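Long-range contact in L-cysteine S-thiosulfotransferase subunit SoxA (Paracoccus denitrificans, PDB 2C1D), which carries two covalently bound haems c and, with SoxX, forms the cytochrome complex that joins thiosulfate to a cysteine of the sulfur carrier SoxYZ: residues Ile35-Thr46 with Gly252-Arg263. Residues are numbered along the deposited sequence; the frame is centred on the assembly and turned at random.
With HEC (heme c), chain J.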
# COMPACT_ATOMS: atom_id res chain seq x y z
N ILE A 35 12.21 -12.38 -1.57
CA ILE A 35 11.00 -11.80 -0.98
C ILE A 35 11.08 -11.81 0.53
O ILE A 35 11.70 -12.70 1.11
CB ILE A 35 9.73 -12.49 -1.48
CG1 ILE A 35 9.78 -14.01 -1.26
CG2 ILE A 35 9.47 -12.11 -2.94
CD1 ILE A 35 8.44 -14.68 -1.45
N TYR A 36 10.44 -10.80 1.13
CA TYR A 36 10.53 -10.52 2.55
C TYR A 36 9.15 -10.18 3.09
O TYR A 36 8.37 -9.48 2.44
CB TYR A 36 11.39 -9.27 2.84
CG TYR A 36 12.87 -9.38 2.46
CD1 TYR A 36 13.31 -8.95 1.21
CD2 TYR A 36 13.81 -9.86 3.36
CE1 TYR A 36 14.69 -9.05 0.85
CE2 TYR A 36 15.18 -9.94 3.02
CZ TYR A 36 15.60 -9.54 1.76
OH TYR A 36 16.94 -9.62 1.42
N SER A 37 8.88 -10.62 4.29
CA SER A 37 7.77 -10.09 5.06
C SER A 37 8.05 -8.62 5.37
O SER A 37 9.21 -8.23 5.53
CB SER A 37 7.67 -10.84 6.39
OG SER A 37 6.87 -10.16 7.32
N GLY A 38 6.98 -7.85 5.48
CA GLY A 38 7.02 -6.49 6.00
C GLY A 38 7.60 -6.33 7.39
O GLY A 38 8.06 -5.25 7.74
N TRP A 39 7.60 -7.40 8.19
CA TRP A 39 8.26 -7.44 9.48
C TRP A 39 9.73 -6.99 9.41
O TRP A 39 10.21 -6.27 10.30
CB TRP A 39 8.18 -8.85 10.04
CG TRP A 39 8.68 -9.07 11.41
CD1 TRP A 39 8.02 -8.87 12.59
CD2 TRP A 39 9.96 -9.62 11.76
NE1 TRP A 39 8.81 -9.25 13.65
CE2 TRP A 39 10.00 -9.72 13.17
CE3 TRP A 39 11.06 -10.05 11.03
CZ2 TRP A 39 11.12 -10.21 13.87
CZ3 TRP A 39 12.19 -10.55 11.73
CH2 TRP A 39 12.19 -10.62 13.14
N HIS A 40 10.41 -7.39 8.35
CA HIS A 40 11.82 -7.05 8.16
C HIS A 40 12.09 -5.56 8.01
O HIS A 40 13.21 -5.13 8.21
CB HIS A 40 12.41 -7.79 6.93
CG HIS A 40 12.94 -9.14 7.26
ND1 HIS A 40 14.16 -9.33 7.89
CD2 HIS A 40 12.40 -10.37 7.10
CE1 HIS A 40 14.34 -10.62 8.10
NE2 HIS A 40 13.29 -11.28 7.64
N PHE A 41 11.08 -4.78 7.64
CA PHE A 41 11.25 -3.34 7.42
C PHE A 41 10.77 -2.51 8.62
O PHE A 41 10.75 -1.28 8.56
CB PHE A 41 10.47 -2.94 6.17
CG PHE A 41 10.91 -3.67 4.94
CD1 PHE A 41 10.40 -4.90 4.64
CD2 PHE A 41 11.85 -3.11 4.08
CE1 PHE A 41 10.82 -5.58 3.52
CE2 PHE A 41 12.26 -3.78 2.95
CZ PHE A 41 11.76 -5.01 2.67
N ARG A 42 10.39 -3.17 9.70
CA ARG A 42 9.94 -2.44 10.88
C ARG A 42 11.09 -2.22 11.86
O ARG A 42 12.09 -2.94 11.80
CB ARG A 42 8.79 -3.20 11.53
CG ARG A 42 7.70 -3.63 10.56
CD ARG A 42 6.73 -2.54 10.18
NE ARG A 42 7.29 -1.42 9.40
CZ ARG A 42 7.30 -1.34 8.07
NH1 ARG A 42 6.84 -2.33 7.32
NH2 ARG A 42 7.77 -0.24 7.48
N ASP A 43 10.97 -1.24 12.76
CA ASP A 43 12.00 -1.06 13.79
C ASP A 43 11.92 -2.18 14.84
O ASP A 43 10.92 -2.92 14.91
CB ASP A 43 11.97 0.35 14.44
CG ASP A 43 10.63 0.72 15.08
OD1 ASP A 43 9.86 -0.17 15.50
OD2 ASP A 43 10.27 1.91 15.21
N ASP A 44 12.97 -2.33 15.66
CA ASP A 44 13.02 -3.51 16.53
C ASP A 44 11.90 -3.55 17.55
O ASP A 44 11.41 -4.63 17.87
CB ASP A 44 14.37 -3.69 17.26
CG ASP A 44 14.39 -4.98 18.11
OD1 ASP A 44 14.08 -6.08 17.53
OD2 ASP A 44 14.63 -4.97 19.36
N SER A 45 11.49 -2.39 18.06
CA SER A 45 10.44 -2.39 19.07
C SER A 45 9.11 -2.90 18.45
O SER A 45 8.34 -3.58 19.12
CB SER A 45 10.29 -1.01 19.74
OG SER A 45 9.19 -0.27 19.23
N THR A 46 8.87 -2.60 17.18
CA THR A 46 7.65 -3.10 16.53
C THR A 46 7.80 -4.60 16.19
O THR A 46 6.87 -5.37 16.37
CB THR A 46 7.37 -2.29 15.27
OG1 THR A 46 7.19 -0.91 15.62
CG2 THR A 46 6.04 -2.72 14.64
N GLY A 252 3.92 -13.32 -2.32
CA GLY A 252 4.58 -13.83 -1.14
C GLY A 252 4.54 -15.33 -0.98
O GLY A 252 4.77 -15.83 0.12
N ASN A 253 4.25 -16.07 -2.05
CA ASN A 253 4.30 -17.54 -2.02
C ASN A 253 5.66 -18.00 -1.51
O ASN A 253 6.71 -17.58 -2.03
CB ASN A 253 4.06 -18.12 -3.42
CG ASN A 253 2.61 -18.30 -3.73
OD1 ASN A 253 1.76 -18.21 -2.84
ND2 ASN A 253 2.30 -18.61 -5.00
N GLY A 254 5.64 -18.84 -0.46
CA GLY A 254 6.86 -19.33 0.16
C GLY A 254 7.10 -18.73 1.53
O GLY A 254 7.64 -19.39 2.42
N LEU A 255 6.71 -17.47 1.72
CA LEU A 255 6.71 -16.89 3.06
C LEU A 255 5.66 -17.60 3.91
O LEU A 255 4.67 -18.13 3.38
CB LEU A 255 6.41 -15.39 3.00
CG LEU A 255 7.44 -14.50 2.31
CD1 LEU A 255 6.84 -13.16 1.98
CD2 LEU A 255 8.69 -14.34 3.15
N SER A 256 5.85 -17.61 5.22
CA SER A 256 4.85 -18.16 6.11
C SER A 256 3.67 -17.22 6.33
O SER A 256 3.78 -15.97 6.38
CB SER A 256 5.43 -18.51 7.50
OG SER A 256 6.53 -19.41 7.43
N VAL A 257 2.53 -17.83 6.53
CA VAL A 257 1.42 -17.14 7.13
C VAL A 257 1.86 -16.72 8.53
O VAL A 257 2.19 -17.56 9.36
CB VAL A 257 0.20 -18.07 7.21
CG1 VAL A 257 -0.90 -17.41 7.95
CG2 VAL A 257 -0.28 -18.44 5.82
N GLU A 258 1.83 -15.42 8.82
CA GLU A 258 2.22 -14.92 10.14
C GLU A 258 1.13 -15.13 11.20
O GLU A 258 1.43 -15.17 12.40
CB GLU A 258 2.67 -13.45 10.05
CG GLU A 258 3.94 -13.35 9.21
CD GLU A 258 4.51 -11.95 9.03
OE1 GLU A 258 4.30 -11.04 9.86
OE2 GLU A 258 5.25 -11.77 8.03
N GLY A 259 -0.11 -15.34 10.75
CA GLY A 259 -1.28 -15.43 11.62
C GLY A 259 -1.90 -14.07 11.75
O GLY A 259 -2.75 -13.70 10.96
N VAL A 260 -1.47 -13.32 12.76
CA VAL A 260 -1.83 -11.91 12.87
C VAL A 260 -0.57 -11.11 13.15
O VAL A 260 0.11 -11.32 14.16
CB VAL A 260 -2.90 -11.62 13.99
CG1 VAL A 260 -4.30 -11.98 13.53
CG2 VAL A 260 -2.55 -12.30 15.32
N SER A 261 -0.23 -10.21 12.22
CA SER A 261 1.04 -9.52 12.27
C SER A 261 0.88 -8.19 12.98
O SER A 261 -0.23 -7.76 13.25
CB SER A 261 1.61 -9.32 10.87
OG SER A 261 0.95 -8.29 10.19
N VAL A 262 2.00 -7.56 13.33
CA VAL A 262 2.00 -6.20 13.88
C VAL A 262 2.84 -5.29 12.99
O VAL A 262 3.98 -5.62 12.65
CB VAL A 262 2.56 -6.15 15.33
CG1 VAL A 262 2.45 -4.75 15.89
CG2 VAL A 262 1.79 -7.14 16.22
N ARG A 263 2.25 -4.16 12.62
CA ARG A 263 2.90 -3.16 11.75
C ARG A 263 2.59 -1.77 12.31
O ARG A 263 1.78 -1.66 13.25
CB ARG A 263 2.35 -3.31 10.32
CG ARG A 263 2.59 -4.68 9.69
CD ARG A 263 4.01 -4.90 9.22
NE ARG A 263 4.16 -6.19 8.56
CZ ARG A 263 4.42 -7.34 9.19
NH1 ARG A 263 4.48 -8.45 8.48
NH2 ARG A 263 4.60 -7.38 10.51
FE HEC J . 1.38 0.26 -0.22
CHA HEC J . 2.04 -0.58 3.03
CHB HEC J . -0.08 -2.85 -0.64
CHC HEC J . 0.58 1.09 -3.39
CHD HEC J . 3.25 3.08 0.05
NA HEC J . 1.05 -1.42 0.99
C1A HEC J . 1.41 -1.54 2.30
C2A HEC J . 1.02 -2.85 2.76
C3A HEC J . 0.43 -3.48 1.72
C4A HEC J . 0.44 -2.59 0.60
CMA HEC J . -0.18 -4.88 1.70
CAA HEC J . 1.25 -3.42 4.18
CBA HEC J . 2.48 -4.34 4.16
CGA HEC J . 2.71 -4.99 5.51
O1A HEC J . 3.69 -5.77 5.63
O2A HEC J . 1.94 -4.73 6.49
NB HEC J . 0.45 -0.68 -1.70
C1B HEC J . -0.13 -1.94 -1.68
C2B HEC J . -0.86 -2.12 -2.89
C3B HEC J . -0.67 -1.05 -3.66
C4B HEC J . 0.13 -0.12 -2.91
CMB HEC J . -1.61 -3.40 -3.26
CAB HEC J . -1.26 -0.82 -5.06
CBB HEC J . -2.63 -0.84 -5.03
NC HEC J . 1.85 1.82 -1.46
C1C HEC J . 1.43 1.95 -2.75
C2C HEC J . 1.93 3.20 -3.28
C3C HEC J . 2.69 3.77 -2.32
C4C HEC J . 2.64 2.88 -1.17
CMC HEC J . 1.61 3.67 -4.72
CAC HEC J . 3.52 5.09 -2.27
CBC HEC J . 3.12 6.27 -2.77
ND HEC J . 2.44 1.10 1.26
C1D HEC J . 3.14 2.31 1.16
C2D HEC J . 3.75 2.62 2.44
C3D HEC J . 3.36 1.49 3.35
C4D HEC J . 2.55 0.60 2.55
CMD HEC J . 4.61 3.84 2.81
CAD HEC J . 3.77 1.29 4.83
CBD HEC J . 5.22 0.76 4.85
CGD HEC J . 5.33 -0.67 4.34
O1D HEC J . 5.57 -0.92 3.14
O2D HEC J . 5.19 -1.61 5.13
O HOH W 1 4.36 -9.18 5.51
O HOH W 2 6.04 -6.59 14.19
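Ser-37 OG and Glu-258 OE2 lie only 2.4 Å apart, a hydrogen bond given by the hydroxyl to the carboxylate, though so short a length is doubtful and says nothing of its strength. The hydroxyl's place anti to its own backbone N (chi1 165°) brings OG back to the backbone two residues on, where Trp-39 N gives to it at 3.0 Å, an ST turn. The other carboxylate oxygen, Glu-258 OE1, takes Arg-263 NH1 on its syn side at 2.9 Å, a salt bridge inside 252-263. One acid thus reaches both a serine across the contact and an arginine that meets the haem.

That haem has His-184 as an axial iron ligand, and Arg-221, probably substrate-binding, lies about 6 Å from Arg-263 between side chains. Arg-263 illustrates how a buried guanidinium is held around its rim and over its faces. Its NE points in plane to propionate oxygen O1A (3.0 Å, 164° at the hydrogen), NH1 also gives to a water shared with Gly-38 N, and NH2 gives to Val-262 O and forms a salt bridge with Glu-50. The Gly-38 to Trp-39 peptide covers one face, with Trp-39 N 3.2 Å above the centre of the guanidinium, and Ser-261 OG lies over the opposite face. Replacing Arg-263 by an alanine is likely to leave Glu-258 OE1 and O1A without their positive partner and open a gap beside the Gly-38 peptide.

Arg-42 crosses Arg-263 at about a right angle, CD against CD at 3.7 Å; bends at chi2 and chi3 bring its NH1 weakly to the second propionate through O2D, while NH2 is held by His-196 O. Farther along, Ile-35 CD1 packs against Leu-255 CG (3.9 Å) at the end of a type II turn. Two arginines from distant parts of the chain therefore meet separate propionates, which would probably stabilise the propionates' negative charge and could influence the haem's redox potential.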